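Local coordinates for glutathione transferase gst1-6 (Anopheles dirus, PDB 1V2A), which probably conjugates glutathione to electrophilic halide compounds, displacing a halide anion, as a Delta class glutathione transferase that works as a homodimer, at residues Met1-Ser9 with Ile24-Asn32; Ser90-Phe98 with Leu135-Ala146. All coordinates share one frame; numbering follows the deposited sequence.

In the fold
Contact 1 lies in the N-terminal, thioredoxin-like domain and contact 2 in the helical C-terminal domain, on opposite sides of the chain's centre; their nearest atoms are about 13 Å apart and they share no element. Contact 1 pairs two strands at an edge of the sheet and is largely a surface contact: backbone hydrogen bonds run along it, and a charged and polar cluster of Asp2, Tyr4, Asn27 and Lys29 lies on one face. Contact 2 is mostly buried and joins helix 86-115 to the end of helix 122-141 and the loop after it, relying on one arginine and aromatic rings. Ser9, at the end of contact 1, touches the bound glutathione sulfonic acid, whereas contact 2 borders the second subunit.

Contact 1. Residues Met1-Ser9 with Ile24-Asn32; sequences MDYYYSLIS and ITLNLKKTN. With GTS (glutathione sulfonic acid), chain F.
Strands 2-5 and 27-30 run parallel, Asp2 beside Asn27 through Tyr5 beside Lys30, their axes 4.6 Å apart and twisted by 27°. The ladder starts where Asn27 N meets Met1 O at 2.8 Å and ends where Thr31 N reaches Tyr5 O at 2.7 Å. Between them Tyr3 bonds through its N to Asn27 O and through its O to Lys29 N, with a weak bond from Tyr5 N to Lys29 O.

Asp2, Tyr4, Asn27 and Lys29 share one face of the sheet. Extended beyond CG, the Lys29 chain runs alongside Tyr4, with Lys29 CD 3.6 Å from Tyr4 CE2. Lys29 NZ donates to Tyr4 OH at 3.2 Å and forms a salt bridge with Asp2 OD2 at 2.9 Å, though the hydrogen bond within it is weak. Asp2 OD1 turns toward Asn27 ND2, modelled too close for the details of that bond to be trusted. Thr31 OG1 sits at the edge of the Tyr4 ring and donates to Lys29 O.

On the other face Leu26 CD1 lies over the Tyr3 ring, and Tyr3 and Leu26 both pack on helix 13-22; Tyr3 OH bonds to Cys12 O. With chi1 at 79°, the Tyr5 ring swings back toward the neighbouring strand, where Tyr5 OH comes 3.3 Å from Leu28 CD2. Beyond strand 2-5, a type I turn from Ser6 brings Ser9 OG to sulfonate oxygen O1S of the ligand, 2.5 Å away. Strand 2-5, helix 13-22 and strand 27-30 form the opening beta-alpha-beta unit of the thioredoxin-like domain, with the turn after its first strand contributing to the glutathione site.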
loop_
_atom_site.group_PDB
_atom_site.type_symbol
_atom_site.label_atom_id
_atom_site.label_comp_id
_atom_site.label_asym_id
_atom_site.label_seq_id
_atom_site.Cartn_x
_atom_site.Cartn_y
_atom_site.Cartn_z
ATOM N N MET B 1 -3.812 -22.723 10.483
ATOM C CA MET B 1 -3.367 -21.312 10.591
ATOM C C MET B 1 -4.420 -20.482 11.311
ATOM O O MET B 1 -5.615 -20.686 11.114
ATOM C CB MET B 1 -3.106 -20.745 9.188
ATOM C CG MET B 1 -4.275 -20.885 8.229
ATOM S SD MET B 1 -3.824 -20.534 6.507
ATOM C CE MET B 1 -3.247 -22.145 6.004
ATOM N N ASP B 2 -3.981 -19.562 12.163
ATOM C CA ASP B 2 -4.916 -18.708 12.886
ATOM C C ASP B 2 -5.133 -17.418 12.104
ATOM O O ASP B 2 -4.224 -16.922 11.430
ATOM C CB ASP B 2 -4.396 -18.371 14.289
ATOM C CG ASP B 2 -4.110 -19.604 15.117
ATOM O OD1 ASP B 2 -4.792 -20.635 14.913
ATOM O OD2 ASP B 2 -3.211 -19.539 15.988
ATOM N N TYR B 3 -6.344 -16.881 12.200
ATOM C CA TYR B 3 -6.688 -15.664 11.489
ATOM C C TYR B 3 -7.448 -14.695 12.386
ATOM O O TYR B 3 -8.674 -14.761 12.489
ATOM C CB TYR B 3 -7.531 -16.008 10.255
ATOM C CG TYR B 3 -7.789 -14.835 9.339
ATOM C CD1 TYR B 3 -6.738 -14.200 8.673
ATOM C CD2 TYR B 3 -9.085 -14.361 9.130
ATOM C CE1 TYR B 3 -6.973 -13.120 7.816
ATOM C CE2 TYR B 3 -9.331 -13.282 8.277
ATOM C CZ TYR B 3 -8.271 -12.669 7.623
ATOM O OH TYR B 3 -8.514 -11.621 6.765
ATOM N N TYR B 4 -6.719 -13.805 13.050
ATOM C CA TYR B 4 -7.356 -12.815 13.911
ATOM C C TYR B 4 -8.070 -11.862 12.971
ATOM O O TYR B 4 -7.471 -11.351 12.023
ATOM C CB TYR B 4 -6.306 -12.097 14.748
ATOM C CG TYR B 4 -5.534 -13.072 15.598
ATOM C CD1 TYR B 4 -4.471 -13.800 15.063
ATOM C CD2 TYR B 4 -5.933 -13.348 16.903
ATOM C CE1 TYR B 4 -3.829 -14.787 15.804
ATOM C CE2 TYR B 4 -5.303 -14.331 17.654
ATOM C CZ TYR B 4 -4.255 -15.048 17.102
ATOM O OH TYR B 4 -3.653 -16.031 17.841
ATOM N N TYR B 5 -9.353 -11.630 13.226
ATOM C CA TYR B 5 -10.131 -10.789 12.336
ATOM C C TYR B 5 -11.512 -10.432 12.890
ATOM O O TYR B 5 -11.853 -10.720 14.042
ATOM C CB TYR B 5 -10.359 -11.549 11.033
ATOM C CG TYR B 5 -11.459 -12.558 11.198
ATOM C CD1 TYR B 5 -12.608 -12.491 10.423
ATOM C CD2 TYR B 5 -11.413 -13.499 12.230
ATOM C CE1 TYR B 5 -13.694 -13.323 10.677
ATOM C CE2 TYR B 5 -12.493 -14.337 12.493
ATOM C CZ TYR B 5 -13.633 -14.237 11.716
ATOM O OH TYR B 5 -14.738 -15.006 12.008
ATOM N N SER B 6 -12.301 -9.824 12.010
ATOM C CA SER B 6 -13.675 -9.433 12.272
ATOM C C SER B 6 -14.292 -9.095 10.923
ATOM O O SER B 6 -13.802 -8.215 10.225
ATOM C CB SER B 6 -13.740 -8.211 13.173
ATOM O OG SER B 6 -15.092 -7.820 13.341
ATOM N N LEU B 7 -15.358 -9.797 10.560
ATOM C CA LEU B 7 -16.045 -9.576 9.289
ATOM C C LEU B 7 -16.547 -8.155 9.083
ATOM O O LEU B 7 -16.942 -7.796 7.977
ATOM C CB LEU B 7 -17.234 -10.530 9.150
ATOM C CG LEU B 7 -16.903 -11.969 8.759
ATOM C CD1 LEU B 7 -18.181 -12.785 8.666
ATOM C CD2 LEU B 7 -16.166 -11.961 7.423
ATOM N N ILE B 8 -16.559 -7.353 10.141
ATOM C CA ILE B 8 -17.016 -5.980 10.017
ATOM C C ILE B 8 -15.891 -5.163 9.397
ATOM O O ILE B 8 -16.126 -4.127 8.764
ATOM C CB ILE B 8 -17.394 -5.376 11.389
ATOM C CG1 ILE B 8 -18.628 -6.080 11.958
ATOM C CG2 ILE B 8 -17.732 -3.904 11.228
ATOM C CD1 ILE B 8 -18.445 -7.563 12.251
ATOM N N SER B 9 -14.666 -5.649 9.585
ATOM C CA SER B 9 -13.471 -5.012 9.050
ATOM C C SER B 9 -13.325 -5.372 7.568
ATOM O O SER B 9 -13.171 -6.545 7.221
ATOM C CB SER B 9 -12.240 -5.490 9.835
ATOM O OG SER B 9 -11.029 -5.127 9.192
ATOM N N ILE B 24 -8.608 -23.235 1.525
ATOM C CA ILE B 24 -7.711 -23.175 2.673
ATOM C C ILE B 24 -8.511 -23.101 3.970
ATOM O O ILE B 24 -9.452 -22.311 4.092
ATOM C CB ILE B 24 -6.773 -21.927 2.631
ATOM C CG1 ILE B 24 -6.028 -21.850 1.299
ATOM C CG2 ILE B 24 -5.742 -22.013 3.746
ATOM C CD1 ILE B 24 -5.143 -20.622 1.178
ATOM N N THR B 25 -8.133 -23.923 4.944
ATOM C CA THR B 25 -8.823 -23.906 6.221
ATOM C C THR B 25 -8.221 -22.834 7.114
ATOM O O THR B 25 -7.027 -22.853 7.421
ATOM C CB THR B 25 -8.732 -25.259 6.962
ATOM O OG1 THR B 25 -9.429 -26.263 6.216
ATOM C CG2 THR B 25 -9.365 -25.146 8.352
ATOM N N LEU B 26 -9.061 -21.894 7.523
ATOM C CA LEU B 26 -8.629 -20.824 8.395
ATOM C C LEU B 26 -9.246 -21.013 9.777
ATOM O O LEU B 26 -10.469 -21.119 9.906
ATOM C CB LEU B 26 -9.066 -19.469 7.836
ATOM C CG LEU B 26 -8.382 -18.898 6.593
ATOM C CD1 LEU B 26 -8.988 -17.548 6.274
ATOM C CD2 LEU B 26 -6.889 -18.755 6.836
ATOM N N ASN B 27 -8.398 -21.077 10.800
ATOM C CA ASN B 27 -8.873 -21.205 12.173
ATOM C C ASN B 27 -9.181 -19.777 12.609
ATOM O O ASN B 27 -8.317 -19.074 13.130
ATOM C CB ASN B 27 -7.791 -21.823 13.068
ATOM C CG ASN B 27 -8.061 -21.612 14.559
ATOM O OD1 ASN B 27 -9.200 -21.702 15.022
ATOM N ND2 ASN B 27 -7.003 -21.342 15.316
ATOM N N LEU B 28 -10.419 -19.356 12.365
ATOM C CA LEU B 28 -10.867 -18.006 12.687
ATOM C C LEU B 28 -10.797 -17.652 14.161
ATOM O O LEU B 28 -11.079 -18.476 15.029
ATOM C CB LEU B 28 -12.301 -17.803 12.184
ATOM C CG LEU B 28 -12.520 -17.498 10.695
ATOM C CD1 LEU B 28 -11.631 -18.358 9.828
ATOM C CD2 LEU B 28 -13.985 -17.724 10.356
ATOM N N LYS B 29 -10.431 -16.410 14.438
ATOM C CA LYS B 29 -10.336 -15.934 15.807
ATOM C C LYS B 29 -10.891 -14.518 15.913
ATOM O O LYS B 29 -10.147 -13.543 15.830
ATOM C CB LYS B 29 -8.880 -15.975 16.268
ATOM C CG LYS B 29 -8.314 -17.387 16.332
ATOM C CD LYS B 29 -6.968 -17.413 17.017
ATOM C CE LYS B 29 -6.521 -18.842 17.292
ATOM N NZ LYS B 29 -5.179 -18.881 17.962
ATOM N N LYS B 30 -12.204 -14.409 16.081
ATOM C CA LYS B 30 -12.830 -13.102 16.186
ATOM C C LYS B 30 -12.037 -12.265 17.167
ATOM O O LYS B 30 -11.779 -12.676 18.294
ATOM C CB LYS B 30 -14.296 -13.227 16.618
ATOM C CG LYS B 30 -15.203 -13.660 15.475
ATOM C CD LYS B 30 -16.686 -13.695 15.844
ATOM C CE LYS B 30 -17.498 -14.176 14.640
ATOM N NZ LYS B 30 -18.969 -14.277 14.880
ATOM N N THR B 31 -11.639 -11.086 16.711
ATOM C CA THR B 31 -10.827 -10.191 17.510
ATOM C C THR B 31 -11.394 -8.784 17.581
ATOM O O THR B 31 -11.756 -8.200 16.563
ATOM C CB THR B 31 -9.412 -10.091 16.914
ATOM O OG1 THR B 31 -8.863 -11.406 16.759
ATOM C CG2 THR B 31 -8.512 -9.250 17.806
ATOM N N ASN B 32 -11.466 -8.245 18.791
ATOM C CA ASN B 32 -11.938 -6.885 18.993
ATOM C C ASN B 32 -10.667 -6.106 19.283
ATOM O O ASN B 32 -10.241 -6.014 20.432
ATOM C CB ASN B 32 -12.887 -6.805 20.192
ATOM C CG ASN B 32 -13.262 -5.378 20.540
ATOM O OD1 ASN B 32 -12.397 -4.541 20.771
ATOM N ND2 ASN B 32 -14.558 -5.094 20.578
HETATM N N1 GTS F . -3.632 -1.962 6.071
HETATM C CA1 GTS F . -4.177 -2.851 7.058
HETATM C C1 GTS F . -4.549 -4.104 6.306
HETATM O O11 GTS F . -4.467 -5.158 6.907
HETATM O O12 GTS F . -4.898 -4.031 5.119
HETATM C CB1 GTS F . -5.361 -2.163 7.700
HETATM C CG1 GTS F . -6.055 -2.994 8.797
HETATM C CD1 GTS F . -6.615 -2.115 9.903
HETATM O OE1 GTS F . -6.491 -0.879 9.893
HETATM N N2 GTS F . -7.249 -2.796 10.855
HETATM C CA2 GTS F . -7.867 -2.107 11.994
HETATM C C2 GTS F . -7.138 -2.457 13.248
HETATM O O2 GTS F . -6.764 -3.618 13.455
HETATM C CB2 GTS F . -9.322 -2.485 12.253
HETATM S SG2 GTS F . -10.559 -2.139 10.960
HETATM O O1S GTS F . -10.279 -2.799 9.726
HETATM O O2S GTS F . -11.797 -2.602 11.474
HETATM O O3S GTS F . -10.635 -0.728 10.704
HETATM N N3 GTS F . -6.956 -1.440 14.078
HETATM C CA3 GTS F . -6.280 -1.630 15.329
HETATM C C3 GTS F . -5.209 -0.621 15.529
HETATM O O31 GTS F . -4.595 -0.698 16.582
HETATM O O32 GTS F . -5.020 0.225 14.640
#

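Contact 2. Residues Ser90-Phe98 with Leu135-Ala146; sequences SVVNQRLFF and LEQFVTERAYAA
Arg95 reaches across to the loop after helix 122-141, where its NE donates to Ala145 O at 2.7 Å, 16° out of the guanidinium plane. Arg95 NH2 forms a salt bridge with Glu141 OE2 at 3.0 Å, in which the hydrogen bond is weak and bent. Arg95 NH2 and Arg142 NH1 both donate to water 1, which has Phe138 O and Tyr144 O among the acceptors within its reach; these two nitrogens, both donors, lie 3.3 Å apart and do not bond to each other.

Bends at chi2 and chi3 lay the guanidinium flat on Phe138, planes 18° apart and Arg95 CZ 3.6 Å from the centroid of the Phe138 ring, a cation-pi stack. Val91 CG1 lies over the rim of the opposite face. Phe138 in turn points an edge at Phe98, its CE1 over the centre of that ring in a T-shaped pair with planes at 72°. Leu135 CD1 packs beside Phe98, and at the other end Ala146 CB fits against Val92 CA at 3.5 Å and the CG of Arg95.

Face, edge and NE of this buried guanidinium are thus all engaged, which should hold its rotation; the nearby carboxylate and the shared water probably ease the crowding of two positive charges.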
loop_
_atom_site.group_PDB
_atom_site.type_symbol
_atom_site.label_atom_id
_atom_site.label_comp_id
_atom_site.label_asym_id
_atom_site.label_seq_id
_atom_site.Cartn_x
_atom_site.Cartn_y
_atom_site.Cartn_z
ATOM N N SER B 90 2.383 -6.352 -12.831
ATOM C CA SER B 90 2.595 -4.944 -12.521
ATOM C C SER B 90 1.255 -4.236 -12.375
ATOM O O SER B 90 1.111 -3.348 -11.538
ATOM C CB SER B 90 3.451 -4.246 -13.595
ATOM O OG SER B 90 2.846 -4.275 -14.876
ATOM N N VAL B 91 0.270 -4.641 -13.166
ATOM C CA VAL B 91 -1.048 -4.013 -13.086
ATOM C C VAL B 91 -1.730 -4.405 -11.776
ATOM O O VAL B 91 -2.299 -3.562 -11.086
ATOM C CB VAL B 91 -1.956 -4.436 -14.254
ATOM C CG1 VAL B 91 -3.142 -3.493 -14.340
ATOM C CG2 VAL B 91 -1.174 -4.437 -15.557
ATOM N N VAL B 92 -1.660 -5.691 -11.442
ATOM C CA VAL B 92 -2.254 -6.200 -10.215
ATOM C C VAL B 92 -1.619 -5.455 -9.055
ATOM O O VAL B 92 -2.316 -4.866 -8.224
ATOM C CB VAL B 92 -1.998 -7.723 -10.062
ATOM C CG1 VAL B 92 -2.677 -8.249 -8.812
ATOM C CG2 VAL B 92 -2.533 -8.465 -11.284
ATOM N N ASN B 93 -0.290 -5.460 -9.006
ATOM C CA ASN B 93 0.415 -4.761 -7.937
ATOM C C ASN B 93 0.008 -3.306 -7.860
ATOM O O ASN B 93 -0.257 -2.793 -6.771
ATOM C CB ASN B 93 1.926 -4.843 -8.127
ATOM C CG ASN B 93 2.494 -6.149 -7.632
ATOM O OD1 ASN B 93 1.816 -6.906 -6.938
ATOM N ND2 ASN B 93 3.742 -6.416 -7.973
ATOM N N GLN B 94 -0.042 -2.638 -9.010
ATOM C CA GLN B 94 -0.421 -1.233 -9.033
ATOM C C GLN B 94 -1.840 -1.036 -8.509
ATOM O O GLN B 94 -2.083 -0.131 -7.709
ATOM C CB GLN B 94 -0.297 -0.664 -10.444
ATOM C CG GLN B 94 -0.754 0.784 -10.559
ATOM C CD GLN B 94 -2.239 0.907 -10.838
ATOM O OE1 GLN B 94 -2.982 1.534 -10.079
ATOM N NE2 GLN B 94 -2.682 0.302 -11.939
ATOM N N ARG B 95 -2.770 -1.884 -8.948
ATOM C CA ARG B 95 -4.154 -1.774 -8.500
ATOM C C ARG B 95 -4.256 -2.022 -6.991
ATOM O O ARG B 95 -5.147 -1.481 -6.325
ATOM C CB ARG B 95 -5.059 -2.777 -9.225
ATOM C CG ARG B 95 -4.968 -2.809 -10.750
ATOM C CD ARG B 95 -5.379 -1.520 -11.437
ATOM N NE ARG B 95 -5.957 -1.793 -12.751
ATOM C CZ ARG B 95 -5.863 -0.989 -13.807
ATOM N NH1 ARG B 95 -5.199 0.157 -13.723
ATOM N NH2 ARG B 95 -6.449 -1.324 -14.948
ATOM N N LEU B 96 -3.361 -2.854 -6.453
ATOM C CA LEU B 96 -3.379 -3.134 -5.024
ATOM C C LEU B 96 -2.917 -1.899 -4.247
ATOM O O LEU B 96 -3.456 -1.593 -3.189
ATOM C CB LEU B 96 -2.473 -4.330 -4.679
ATOM C CG LEU B 96 -2.894 -5.746 -5.095
ATOM C CD1 LEU B 96 -1.772 -6.728 -4.772
ATOM C CD2 LEU B 96 -4.168 -6.158 -4.376
ATOM N N PHE B 97 -1.914 -1.195 -4.763
ATOM C CA PHE B 97 -1.430 0.002 -4.091
ATOM C C PHE B 97 -2.401 1.146 -4.296
ATOM O O PHE B 97 -2.415 2.120 -3.541
ATOM C CB PHE B 97 -0.015 0.362 -4.560
ATOM C CG PHE B 97 1.049 -0.511 -3.943
ATOM C CD1 PHE B 97 1.488 -1.660 -4.587
ATOM C CD2 PHE B 97 1.555 -0.218 -2.682
ATOM C CE1 PHE B 97 2.422 -2.514 -3.986
ATOM C CE2 PHE B 97 2.482 -1.061 -2.066
ATOM C CZ PHE B 97 2.919 -2.214 -2.721
ATOM N N PHE B 98 -3.234 0.995 -5.316
ATOM C CA PHE B 98 -4.277 1.960 -5.625
ATOM C C PHE B 98 -5.341 1.803 -4.533
ATOM O O PHE B 98 -5.910 2.777 -4.041
ATOM C CB PHE B 98 -4.893 1.630 -6.988
ATOM C CG PHE B 98 -6.227 2.274 -7.219
ATOM C CD1 PHE B 98 -6.321 3.635 -7.489
ATOM C CD2 PHE B 98 -7.396 1.523 -7.143
ATOM C CE1 PHE B 98 -7.561 4.235 -7.681
ATOM C CE2 PHE B 98 -8.630 2.111 -7.333
ATOM C CZ PHE B 98 -8.719 3.467 -7.601
ATOM N N LEU B 135 -11.264 3.779 -10.809
ATOM C CA LEU B 135 -11.672 2.382 -10.721
ATOM C C LEU B 135 -12.650 2.125 -11.866
ATOM O O LEU B 135 -12.570 1.115 -12.552
ATOM C CB LEU B 135 -12.354 2.088 -9.379
ATOM C CG LEU B 135 -12.802 0.628 -9.190
ATOM C CD1 LEU B 135 -11.571 -0.283 -9.147
ATOM C CD2 LEU B 135 -13.607 0.477 -7.909
ATOM N N GLU B 136 -13.567 3.062 -12.070
ATOM C CA GLU B 136 -14.544 2.937 -13.138
ATOM C C GLU B 136 -13.806 2.682 -14.456
ATOM O O GLU B 136 -14.169 1.774 -15.199
ATOM C CB GLU B 136 -15.387 4.212 -13.219
ATOM C CG GLU B 136 -16.439 4.217 -14.317
ATOM C CD GLU B 136 -17.564 3.215 -14.093
ATOM O OE1 GLU B 136 -17.683 2.653 -12.979
ATOM O OE2 GLU B 136 -18.345 3.001 -15.040
ATOM N N GLN B 137 -12.764 3.469 -14.732
ATOM C CA GLN B 137 -11.978 3.299 -15.958
ATOM C C GLN B 137 -11.316 1.924 -15.982
ATOM O O GLN B 137 -11.357 1.229 -16.991
ATOM C CB GLN B 137 -10.892 4.380 -16.078
ATOM C CG GLN B 137 -11.417 5.795 -16.318
ATOM C CD GLN B 137 -10.309 6.842 -16.357
ATOM O OE1 GLN B 137 -9.400 6.770 -17.187
ATOM N NE2 GLN B 137 -10.384 7.823 -15.461
ATOM N N PHE B 138 -10.704 1.537 -14.869
ATOM C CA PHE B 138 -10.044 0.241 -14.775
ATOM C C PHE B 138 -10.971 -0.891 -15.221
ATOM O O PHE B 138 -10.604 -1.726 -16.049
ATOM C CB PHE B 138 -9.592 -0.022 -13.332
ATOM C CG PHE B 138 -8.551 0.946 -12.826
ATOM C CD1 PHE B 138 -8.240 1.000 -11.468
ATOM C CD2 PHE B 138 -7.863 1.778 -13.701
ATOM C CE1 PHE B 138 -7.268 1.880 -10.987
ATOM C CE2 PHE B 138 -6.893 2.660 -13.234
ATOM C CZ PHE B 138 -6.592 2.706 -11.871
ATOM N N VAL B 139 -12.179 -0.911 -14.671
ATOM C CA VAL B 139 -13.142 -1.956 -15.001
ATOM C C VAL B 139 -13.897 -1.752 -16.315
ATOM O O VAL B 139 -14.957 -2.338 -16.531
ATOM C CB VAL B 139 -14.142 -2.158 -13.843
ATOM C CG1 VAL B 139 -13.397 -2.685 -12.634
ATOM C CG2 VAL B 139 -14.834 -0.845 -13.500
ATOM N N THR B 140 -13.350 -0.911 -17.188
ATOM C CA THR B 140 -13.951 -0.684 -18.499
ATOM C C THR B 140 -12.922 -1.165 -19.519
ATOM O O THR B 140 -13.269 -1.800 -20.522
ATOM C CB THR B 140 -14.238 0.801 -18.782
ATOM O OG1 THR B 140 -12.999 1.507 -18.918
ATOM C CG2 THR B 140 -15.050 1.412 -17.669
ATOM N N GLU B 141 -11.655 -0.858 -19.254
ATOM C CA GLU B 141 -10.584 -1.277 -20.142
ATOM C C GLU B 141 -10.520 -2.807 -20.136
ATOM O O GLU B 141 -10.068 -3.427 -21.100
ATOM C CB GLU B 141 -9.258 -0.658 -19.700
ATOM C CG GLU B 141 -8.887 -0.904 -18.253
ATOM C CD GLU B 141 -7.693 -0.071 -17.806
ATOM O OE1 GLU B 141 -6.643 -0.113 -18.480
ATOM O OE2 GLU B 141 -7.803 0.625 -16.775
ATOM N N ARG B 142 -10.985 -3.407 -19.042
ATOM C CA ARG B 142 -11.036 -4.861 -18.919
ATOM C C ARG B 142 -12.242 -5.211 -18.054
ATOM O O ARG B 142 -12.775 -4.355 -17.346
ATOM C CB ARG B 142 -9.770 -5.435 -18.266
ATOM C CG ARG B 142 -8.457 -4.968 -18.856
ATOM C CD ARG B 142 -7.338 -5.946 -18.513
ATOM N NE ARG B 142 -6.016 -5.385 -18.775
ATOM C CZ ARG B 142 -5.447 -4.427 -18.042
ATOM N NH1 ARG B 142 -6.081 -3.910 -16.989
ATOM N NH2 ARG B 142 -4.235 -3.984 -18.359
ATOM N N ALA B 143 -12.668 -6.468 -18.119
ATOM C CA ALA B 143 -13.809 -6.936 -17.341
ATOM C C ALA B 143 -13.459 -7.038 -15.864
ATOM O O ALA B 143 -14.346 -6.996 -15.010
ATOM C CB ALA B 143 -14.274 -8.290 -17.860
ATOM N N TYR B 144 -12.167 -7.177 -15.567
ATOM C CA TYR B 144 -11.701 -7.283 -14.180
ATOM C C TYR B 144 -10.733 -6.170 -13.757
ATOM O O TYR B 144 -10.176 -5.457 -14.597
ATOM C CB TYR B 144 -11.059 -8.651 -13.938
ATOM C CG TYR B 144 -11.992 -9.810 -14.204
ATOM C CD1 TYR B 144 -12.140 -10.330 -15.490
ATOM C CD2 TYR B 144 -12.740 -10.378 -13.173
ATOM C CE1 TYR B 144 -13.011 -11.397 -15.747
ATOM C CE2 TYR B 144 -13.613 -11.431 -13.410
ATOM C CZ TYR B 144 -13.743 -11.942 -14.703
ATOM O OH TYR B 144 -14.596 -13.002 -14.950
ATOM N N ALA B 145 -10.535 -6.045 -12.445
ATOM C CA ALA B 145 -9.684 -5.009 -11.867
ATOM C C ALA B 145 -8.306 -4.801 -12.486
ATOM O O ALA B 145 -7.925 -3.661 -12.771
ATOM C CB ALA B 145 -9.542 -5.234 -10.364
ATOM N N ALA B 146 -7.557 -5.886 -12.686
ATOM C CA ALA B 146 -6.214 -5.781 -13.243
ATOM C C ALA B 146 -5.890 -6.723 -14.404
ATOM O O ALA B 146 -4.740 -6.813 -14.828
ATOM C CB ALA B 146 -5.190 -5.976 -12.130
HETATM O O HOH W 1 -8.473 -3.434 -16.043
#